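Long-range contacts in selenium-binding protein (Sulfolobus tokodaii, PDB 2ECE), which is of unknown function in the cell but belongs to the beta-propeller family of selenium-binding proteins and may bind selenium, as is generally assigned to that family: residues F76-C81 with R96-P101; T142-P147 with Y191-N196; D148-S153 with L167-Y172. All blocks are in the same frame, centred on the assembly; numbering follows the deposited sequence.

Three neighbouring antiparallel sheets of the beta-propeller are sampled here. Contact 1 pairs the first two strands of one sheet, contact 3 pairs the second and third strands of the next, and contact 2 runs from the first strand of that second sheet to the first strand of the third. The centres of contacts 1 and 2 lie about 12 Å apart, and the disulfide Cys81 SG to Cys145 SG, 2.0 Å, ties them covalently. The centre of contact 3 lies about 10 Å from the centres of the other two. It meets contact 1 through Ile99, against Ile150 and Leu169, and contact 2 through a probable hydrogen bond of 2.8 Å from His171 NE2 to Gly146 O.

Contact 1 (F76-C81 with R96-P101); sequences FGWNAC and RFLIVP
Leu98 reaches over the indole of Trp78, its CD2 methyl standing 3.6 Å from the centroid of the six-membered ring and only 6° off the normal, a close CH-pi contact. The two side chains run side by side in the same direction from a non-hydrogen-bonded antiparallel pair. The same methyl meets Phe76 at the ring edge, 3.8 Å from CE2, so it sits between the indole face and the phenyl rim. Phe76 also lies alongside Val100, CB to CG2 3.9 Å.

Past the strand end, the Asn79 amide takes over. With CG set between the backbone N and the carbonyl carbon (chi1 66°), OD1 turns back to the opposing strand and accepts two backbone N-H groups: Arg96 N at 2.9 Å, in the carbonyl plane on a lone pair, and Phe97 N at 2.8 Å, from above that plane. Asn79 CG meets the edge of the Phe97 ring, amide and ring planes 82° apart. Replacing Asn79 by alanine would take OD1 away and is likely to leave the N-H groups of Arg96 and Phe97 without this acceptor. Gly77 and Ile99 exchange two backbone hydrogen bonds, pairing the first and second strands of a four-stranded antiparallel propeller blade.

Contact 2 (T142-P147 with Y191-N196); sequences TVHCGP and YDFWWN
His144 lies against Trp194 in an aromatic cluster between two neighbouring blades of the beta-propeller, where the first strand of one blade, 140-145, faces the first strand of the next, 193-196. The strands run in broadly the same direction, their axes 8.0 Å from each other, and side chains fill the space between them.

Aromatic contacts dominate. The imidazole stacks face to face on the five-membered ring of Trp194, centroids 3.6 Å apart and planes 16° from parallel, with CE1 over the indole. Its CD2 edge is directed at the face of Phe193 in a T-shaped pair, the planes at 87°. Trp195 approaches the same imidazole obliquely, completing the cluster of four. The first torsion of His144 sets CG anti to the carbonyl carbon (chi1 -84°), carrying the ring across to the second strand. Trp195 also brings the CZ2 corner of its indole to Gly146 CA, 3.6 Å away.

Polar contacts are fewer. Thr142 OG1 donates to Asp192 OD1 at 2.6 Å, on the anti side of the carboxylate, while Asp192 OD2 also accepts from Leu256 N in the following sheet. A water lies 3.0 Å from His144 NE2 and donates to Asp192 OD2. Trp195 NE1 has Ser458 OG as its stronger partner and bonds only weakly to a second water. That water donates to Cys145 O at 2.9 Å.

Contact 3 (D148-S153 with L167-Y172); sequences DAIYIS and LMLDHY
Tyr151 and Met168 leave a non-hydrogen-bonded pair of the hairpin 150-154/165-169 on the same face and run alongside each other. Met168 CG sits over one face of the phenol, 4.0 Å from the ring centroid, and SD makes an oblique Met-aromatic contact. A bend at chi3 (78°) turns the methyl in toward the hydroxyl end of the ring, CE 3.6 Å from Tyr151 OH, where it also meets Ala149 CB.

The other side of the sheet carries Ile150, Ile152, Leu167 and Leu169, with Ile152 CD1 packed on Leu169 CD1 at 3.9 Å. Ile150 with Leu169 and Ile152 with Leu167 are hydrogen-bonded pairs, each joined by two backbone bonds. Beyond the strand, one face of His171 covers the Ala149 backbone.

Farther out, Tyr151 OH donates to Asp148 OD2 at 2.7 Å, on the syn side of the carboxylate, and Trp195 and Trp180 meet the phenol edge-to-face. His171 is held by its NE2 bond to Gly146 O, and a water links Asp148 O to His171 N. The two faces thus differ in chemistry: Ile150, Ile152 and Leu169 meet Ile99 of the preceding blade, whereas the tyrosine face combines sulfur and aromatic contacts with a carboxylate bond that probably limits how far the phenol can shift.

Contact 1 (F76-C81 with R96-P101)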
# COMPACT_ATOMS: atom_id res chain seq x y z
N PHE A 76 -1.41 2.63 -6.55
CA PHE A 76 -1.51 2.38 -7.99
C PHE A 76 -0.73 1.12 -8.36
O PHE A 76 0.02 0.58 -7.54
CB PHE A 76 -1.04 3.58 -8.83
CG PHE A 76 0.44 3.88 -8.73
CD1 PHE A 76 0.96 4.49 -7.59
CD2 PHE A 76 1.30 3.58 -9.78
CE1 PHE A 76 2.32 4.79 -7.50
CE2 PHE A 76 2.67 3.88 -9.71
CZ PHE A 76 3.18 4.48 -8.56
N GLY A 77 -0.91 0.63 -9.57
CA GLY A 77 -0.21 -0.57 -9.97
C GLY A 77 -0.07 -0.72 -11.47
O GLY A 77 -0.46 0.16 -12.22
N TRP A 78 0.51 -1.84 -11.89
CA TRP A 78 0.71 -2.12 -13.31
C TRP A 78 -0.46 -2.84 -13.95
O TRP A 78 -1.23 -3.52 -13.26
CB TRP A 78 1.95 -2.98 -13.51
CG TRP A 78 3.22 -2.35 -13.03
CD1 TRP A 78 3.83 -2.55 -11.83
CD2 TRP A 78 4.05 -1.46 -13.77
NE1 TRP A 78 5.00 -1.84 -11.78
CE2 TRP A 78 5.17 -1.16 -12.96
CE3 TRP A 78 3.96 -0.88 -15.04
CZ2 TRP A 78 6.20 -0.31 -13.38
CZ3 TRP A 78 4.99 -0.03 -15.46
CH2 TRP A 78 6.09 0.24 -14.63
N ASN A 79 -0.59 -2.70 -15.26
CA ASN A 79 -1.66 -3.37 -16.00
C ASN A 79 -1.41 -4.88 -16.01
O ASN A 79 -2.34 -5.68 -15.97
CB ASN A 79 -1.71 -2.86 -17.45
CG ASN A 79 -0.47 -3.23 -18.24
OD1 ASN A 79 0.63 -2.82 -17.91
ND2 ASN A 79 -0.66 -4.02 -19.30
N ALA A 80 -0.13 -5.26 -16.06
CA ALA A 80 0.23 -6.68 -16.08
C ALA A 80 1.55 -6.90 -15.36
O ALA A 80 2.40 -6.02 -15.30
CB ALA A 80 0.33 -7.18 -17.53
N CYS A 81 1.72 -8.11 -14.83
CA CYS A 81 2.93 -8.43 -14.12
C CYS A 81 3.25 -9.93 -14.15
O CYS A 81 2.74 -10.65 -15.00
CB CYS A 81 2.84 -7.90 -12.69
SG CYS A 81 1.41 -8.43 -11.70
N ARG A 96 3.34 -2.56 -19.00
CA ARG A 96 3.51 -1.32 -19.73
C ARG A 96 2.81 -0.10 -19.16
O ARG A 96 3.35 1.01 -19.18
CB ARG A 96 3.04 -1.54 -21.17
CG ARG A 96 3.02 -0.30 -22.01
CD ARG A 96 2.79 -0.63 -23.47
NE ARG A 96 2.88 0.57 -24.28
CZ ARG A 96 2.84 0.60 -25.60
NH1 ARG A 96 2.70 -0.53 -26.28
NH2 ARG A 96 2.94 1.75 -26.24
N PHE A 97 1.60 -0.29 -18.63
CA PHE A 97 0.84 0.83 -18.11
C PHE A 97 0.67 0.91 -16.61
O PHE A 97 0.45 -0.11 -15.94
CB PHE A 97 -0.55 0.84 -18.74
CG PHE A 97 -0.55 0.69 -20.23
CD1 PHE A 97 -0.58 -0.56 -20.82
CD2 PHE A 97 -0.53 1.82 -21.04
CE1 PHE A 97 -0.59 -0.70 -22.21
CE2 PHE A 97 -0.54 1.70 -22.43
CZ PHE A 97 -0.57 0.44 -23.01
N LEU A 98 0.77 2.12 -16.08
CA LEU A 98 0.53 2.34 -14.67
C LEU A 98 -0.97 2.61 -14.62
O LEU A 98 -1.48 3.42 -15.41
CB LEU A 98 1.29 3.56 -14.14
CG LEU A 98 2.83 3.47 -14.09
CD1 LEU A 98 3.39 4.80 -13.57
CD2 LEU A 98 3.25 2.32 -13.17
N ILE A 99 -1.67 1.92 -13.72
CA ILE A 99 -3.11 2.07 -13.53
C ILE A 99 -3.20 2.91 -12.26
O ILE A 99 -2.94 2.41 -11.16
CB ILE A 99 -3.76 0.68 -13.30
CG1 ILE A 99 -3.35 -0.28 -14.42
CG2 ILE A 99 -5.28 0.80 -13.26
CD1 ILE A 99 -3.79 0.17 -15.80
N VAL A 100 -3.55 4.19 -12.42
CA VAL A 100 -3.60 5.14 -11.32
C VAL A 100 -5.00 5.67 -10.99
O VAL A 100 -5.53 6.51 -11.71
CB VAL A 100 -2.69 6.35 -11.63
CG1 VAL A 100 -2.63 7.30 -10.43
CG2 VAL A 100 -1.29 5.84 -12.00
N PRO A 101 -5.59 5.20 -9.88
CA PRO A 101 -6.93 5.65 -9.50
C PRO A 101 -6.95 6.80 -8.50
O PRO A 101 -5.98 7.05 -7.79
CB PRO A 101 -7.53 4.38 -8.91
CG PRO A 101 -6.36 3.86 -8.11
CD PRO A 101 -5.19 4.03 -9.08

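Contact 2 (T142-P147 with Y191-N196)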
# COMPACT_ATOMS: atom_id res chain seq x y z
N THR A 142 -6.66 0.04 -3.80
CA THR A 142 -5.64 -0.90 -4.27
C THR A 142 -5.80 -1.40 -5.71
O THR A 142 -6.90 -1.70 -6.15
CB THR A 142 -5.57 -2.14 -3.36
OG1 THR A 142 -5.35 -1.72 -2.00
CG2 THR A 142 -4.44 -3.10 -3.81
N VAL A 143 -4.68 -1.49 -6.43
CA VAL A 143 -4.66 -2.01 -7.80
C VAL A 143 -3.73 -3.21 -7.86
O VAL A 143 -2.58 -3.12 -7.42
CB VAL A 143 -4.14 -0.98 -8.82
CG1 VAL A 143 -4.11 -1.61 -10.21
CG2 VAL A 143 -5.00 0.26 -8.80
N HIS A 144 -4.21 -4.32 -8.40
CA HIS A 144 -3.40 -5.52 -8.55
C HIS A 144 -3.56 -6.09 -9.95
O HIS A 144 -4.67 -6.15 -10.48
CB HIS A 144 -3.79 -6.59 -7.52
CG HIS A 144 -3.13 -6.40 -6.18
ND1 HIS A 144 -1.76 -6.28 -6.04
CD2 HIS A 144 -3.65 -6.33 -4.93
CE1 HIS A 144 -1.46 -6.14 -4.77
NE2 HIS A 144 -2.59 -6.16 -4.07
N CYS A 145 -2.44 -6.52 -10.55
CA CYS A 145 -2.44 -7.10 -11.89
C CYS A 145 -2.67 -8.61 -11.77
O CYS A 145 -1.84 -9.33 -11.21
CB CYS A 145 -1.09 -6.81 -12.60
SG CYS A 145 0.31 -6.72 -11.44
N GLY A 146 -3.80 -9.09 -12.28
CA GLY A 146 -4.09 -10.51 -12.21
C GLY A 146 -3.84 -11.17 -13.56
O GLY A 146 -3.58 -10.48 -14.54
N PRO A 147 -3.91 -12.51 -13.63
CA PRO A 147 -3.68 -13.23 -14.89
C PRO A 147 -4.79 -12.92 -15.89
O PRO A 147 -4.55 -12.75 -17.09
CB PRO A 147 -3.74 -14.70 -14.47
CG PRO A 147 -3.47 -14.68 -12.98
CD PRO A 147 -4.21 -13.45 -12.54
N TYR A 191 -10.88 -2.32 1.91
CA TYR A 191 -9.69 -1.46 1.93
C TYR A 191 -8.63 -2.01 0.98
O TYR A 191 -8.46 -1.52 -0.13
CB TYR A 191 -9.09 -1.41 3.33
CG TYR A 191 -7.87 -0.51 3.42
CD1 TYR A 191 -6.57 -1.02 3.45
CD2 TYR A 191 -8.03 0.87 3.39
CE1 TYR A 191 -5.45 -0.16 3.45
CE2 TYR A 191 -6.94 1.73 3.39
CZ TYR A 191 -5.65 1.22 3.42
OH TYR A 191 -4.59 2.08 3.42
N ASP A 192 -8.07 -3.16 1.35
CA ASP A 192 -7.00 -3.76 0.54
C ASP A 192 -7.39 -5.19 0.21
O ASP A 192 -8.40 -5.70 0.69
CB ASP A 192 -5.65 -3.73 1.30
CG ASP A 192 -4.49 -4.19 0.43
OD1 ASP A 192 -4.44 -3.80 -0.76
OD2 ASP A 192 -3.61 -4.92 0.94
N PHE A 193 -6.60 -5.82 -0.64
CA PHE A 193 -6.86 -7.20 -1.03
C PHE A 193 -5.65 -7.74 -1.76
O PHE A 193 -4.83 -6.98 -2.26
CB PHE A 193 -8.06 -7.30 -1.98
CG PHE A 193 -7.75 -6.89 -3.41
CD1 PHE A 193 -7.73 -5.54 -3.78
CD2 PHE A 193 -7.46 -7.85 -4.38
CE1 PHE A 193 -7.42 -5.16 -5.10
CE2 PHE A 193 -7.15 -7.47 -5.70
CZ PHE A 193 -7.13 -6.13 -6.06
N TRP A 194 -5.53 -9.05 -1.78
CA TRP A 194 -4.49 -9.71 -2.54
C TRP A 194 -4.87 -11.17 -2.68
O TRP A 194 -6.02 -11.54 -2.41
CB TRP A 194 -3.08 -9.55 -1.94
CG TRP A 194 -2.07 -9.50 -3.07
CD1 TRP A 194 -2.30 -9.89 -4.37
CD2 TRP A 194 -0.71 -9.02 -3.04
NE1 TRP A 194 -1.18 -9.68 -5.13
CE2 TRP A 194 -0.19 -9.15 -4.35
CE3 TRP A 194 0.11 -8.49 -2.03
CZ2 TRP A 194 1.12 -8.79 -4.68
CZ3 TRP A 194 1.42 -8.12 -2.36
CH2 TRP A 194 1.91 -8.27 -3.68
N TRP A 195 -3.94 -12.02 -3.09
CA TRP A 195 -4.30 -13.40 -3.31
C TRP A 195 -3.13 -14.37 -3.33
O TRP A 195 -1.97 -13.98 -3.26
CB TRP A 195 -5.04 -13.47 -4.66
CG TRP A 195 -4.31 -12.71 -5.80
CD1 TRP A 195 -2.97 -12.76 -6.08
CD2 TRP A 195 -4.88 -11.80 -6.77
NE1 TRP A 195 -2.67 -11.95 -7.15
CE2 TRP A 195 -3.82 -11.35 -7.59
CE3 TRP A 195 -6.18 -11.33 -7.01
CZ2 TRP A 195 -4.03 -10.45 -8.65
CZ3 TRP A 195 -6.38 -10.43 -8.08
CH2 TRP A 195 -5.30 -10.00 -8.88
N ASN A 196 -3.48 -15.64 -3.41
CA ASN A 196 -2.52 -16.73 -3.57
C ASN A 196 -3.17 -17.34 -4.80
O ASN A 196 -4.19 -18.03 -4.70
CB ASN A 196 -2.57 -17.72 -2.41
CG ASN A 196 -1.60 -18.87 -2.62
OD1 ASN A 196 -1.65 -19.55 -3.64
ND2 ASN A 196 -0.71 -19.09 -1.65
O HOH W 1 -2.15 -5.84 -1.15
O HOH W 2 -0.50 -9.89 -8.69

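Contact 3 (D148-S153 with L167-Y172)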
# COMPACT_ATOMS: atom_id res chain seq x y z
N ASP A 148 -6.01 -12.86 -15.36
CA ASP A 148 -7.22 -12.65 -16.14
C ASP A 148 -7.71 -11.22 -16.30
O ASP A 148 -8.40 -10.91 -17.27
CB ASP A 148 -8.33 -13.50 -15.52
CG ASP A 148 -8.57 -13.16 -14.06
OD1 ASP A 148 -7.64 -12.62 -13.41
OD2 ASP A 148 -9.67 -13.45 -13.55
N ALA A 149 -7.39 -10.34 -15.36
CA ALA A 149 -7.84 -8.95 -15.45
C ALA A 149 -7.11 -8.06 -14.45
O ALA A 149 -6.21 -8.51 -13.75
CB ALA A 149 -9.35 -8.88 -15.21
N ILE A 150 -7.50 -6.79 -14.41
CA ILE A 150 -6.90 -5.84 -13.48
C ILE A 150 -7.94 -5.65 -12.38
O ILE A 150 -9.10 -5.37 -12.67
CB ILE A 150 -6.61 -4.49 -14.17
CG1 ILE A 150 -5.60 -4.69 -15.30
CG2 ILE A 150 -6.07 -3.49 -13.15
CD1 ILE A 150 -5.50 -3.50 -16.22
N TYR A 151 -7.53 -5.82 -11.13
CA TYR A 151 -8.44 -5.70 -10.00
C TYR A 151 -8.16 -4.45 -9.18
O TYR A 151 -7.01 -4.13 -8.90
CB TYR A 151 -8.31 -6.93 -9.08
CG TYR A 151 -8.70 -8.25 -9.70
CD1 TYR A 151 -8.03 -8.76 -10.82
CD2 TYR A 151 -9.73 -9.01 -9.15
CE1 TYR A 151 -8.38 -10.00 -11.36
CE2 TYR A 151 -10.09 -10.25 -9.68
CZ TYR A 151 -9.41 -10.74 -10.78
OH TYR A 151 -9.76 -11.97 -11.30
N ILE A 152 -9.23 -3.76 -8.78
CA ILE A 152 -9.10 -2.53 -8.01
C ILE A 152 -10.11 -2.51 -6.88
O ILE A 152 -11.30 -2.70 -7.11
CB ILE A 152 -9.34 -1.28 -8.89
CG1 ILE A 152 -8.42 -1.33 -10.12
CG2 ILE A 152 -9.08 -0.02 -8.09
CD1 ILE A 152 -8.66 -0.22 -11.12
N SER A 153 -9.65 -2.27 -5.66
CA SER A 153 -10.57 -2.22 -4.53
C SER A 153 -11.17 -0.82 -4.40
O SER A 153 -10.61 0.16 -4.88
CB SER A 153 -9.84 -2.60 -3.24
OG SER A 153 -8.85 -1.64 -2.91
N LEU A 167 -13.54 -4.18 -8.03
CA LEU A 167 -14.04 -4.14 -9.41
C LEU A 167 -12.91 -4.62 -10.30
O LEU A 167 -11.76 -4.71 -9.86
CB LEU A 167 -14.45 -2.72 -9.82
CG LEU A 167 -13.34 -1.67 -9.88
CD1 LEU A 167 -13.35 -1.00 -11.25
CD2 LEU A 167 -13.56 -0.64 -8.79
N MET A 168 -13.24 -4.93 -11.54
CA MET A 168 -12.25 -5.42 -12.49
C MET A 168 -12.23 -4.55 -13.74
O MET A 168 -13.24 -3.94 -14.11
CB MET A 168 -12.57 -6.86 -12.88
CG MET A 168 -12.43 -7.85 -11.73
SD MET A 168 -13.38 -9.34 -12.02
CE MET A 168 -12.34 -10.22 -13.19
N LEU A 169 -11.06 -4.48 -14.37
CA LEU A 169 -10.88 -3.73 -15.61
C LEU A 169 -10.36 -4.72 -16.63
O LEU A 169 -9.55 -5.60 -16.31
CB LEU A 169 -9.82 -2.63 -15.47
CG LEU A 169 -9.94 -1.40 -14.59
CD1 LEU A 169 -8.78 -0.47 -14.97
CD2 LEU A 169 -11.27 -0.69 -14.79
N ASP A 170 -10.82 -4.56 -17.87
CA ASP A 170 -10.41 -5.44 -18.95
C ASP A 170 -8.92 -5.23 -19.27
O ASP A 170 -8.46 -4.10 -19.37
CB ASP A 170 -11.25 -5.13 -20.18
CG ASP A 170 -11.02 -6.11 -21.29
OD1 ASP A 170 -11.73 -7.14 -21.33
OD2 ASP A 170 -10.10 -5.87 -22.11
N HIS A 171 -8.19 -6.33 -19.44
CA HIS A 171 -6.75 -6.28 -19.75
C HIS A 171 -6.40 -5.57 -21.05
O HIS A 171 -5.28 -5.08 -21.21
CB HIS A 171 -6.16 -7.69 -19.83
CG HIS A 171 -5.47 -8.14 -18.59
ND1 HIS A 171 -4.56 -7.36 -17.91
CD2 HIS A 171 -5.51 -9.32 -17.93
CE1 HIS A 171 -4.07 -8.03 -16.88
NE2 HIS A 171 -4.63 -9.23 -16.87
N TYR A 172 -7.35 -5.53 -21.99
CA TYR A 172 -7.08 -4.93 -23.29
C TYR A 172 -7.63 -3.53 -23.51
O TYR A 172 -6.91 -2.67 -24.02
CB TYR A 172 -7.59 -5.87 -24.38
CG TYR A 172 -6.99 -7.25 -24.27
CD1 TYR A 172 -7.73 -8.32 -23.78
CD2 TYR A 172 -5.66 -7.48 -24.62
CE1 TYR A 172 -7.16 -9.59 -23.63
CE2 TYR A 172 -5.08 -8.73 -24.47
CZ TYR A 172 -5.83 -9.78 -23.98
OH TYR A 172 -5.25 -11.03 -23.84
O HOH W 3 -9.44 -9.10 -18.94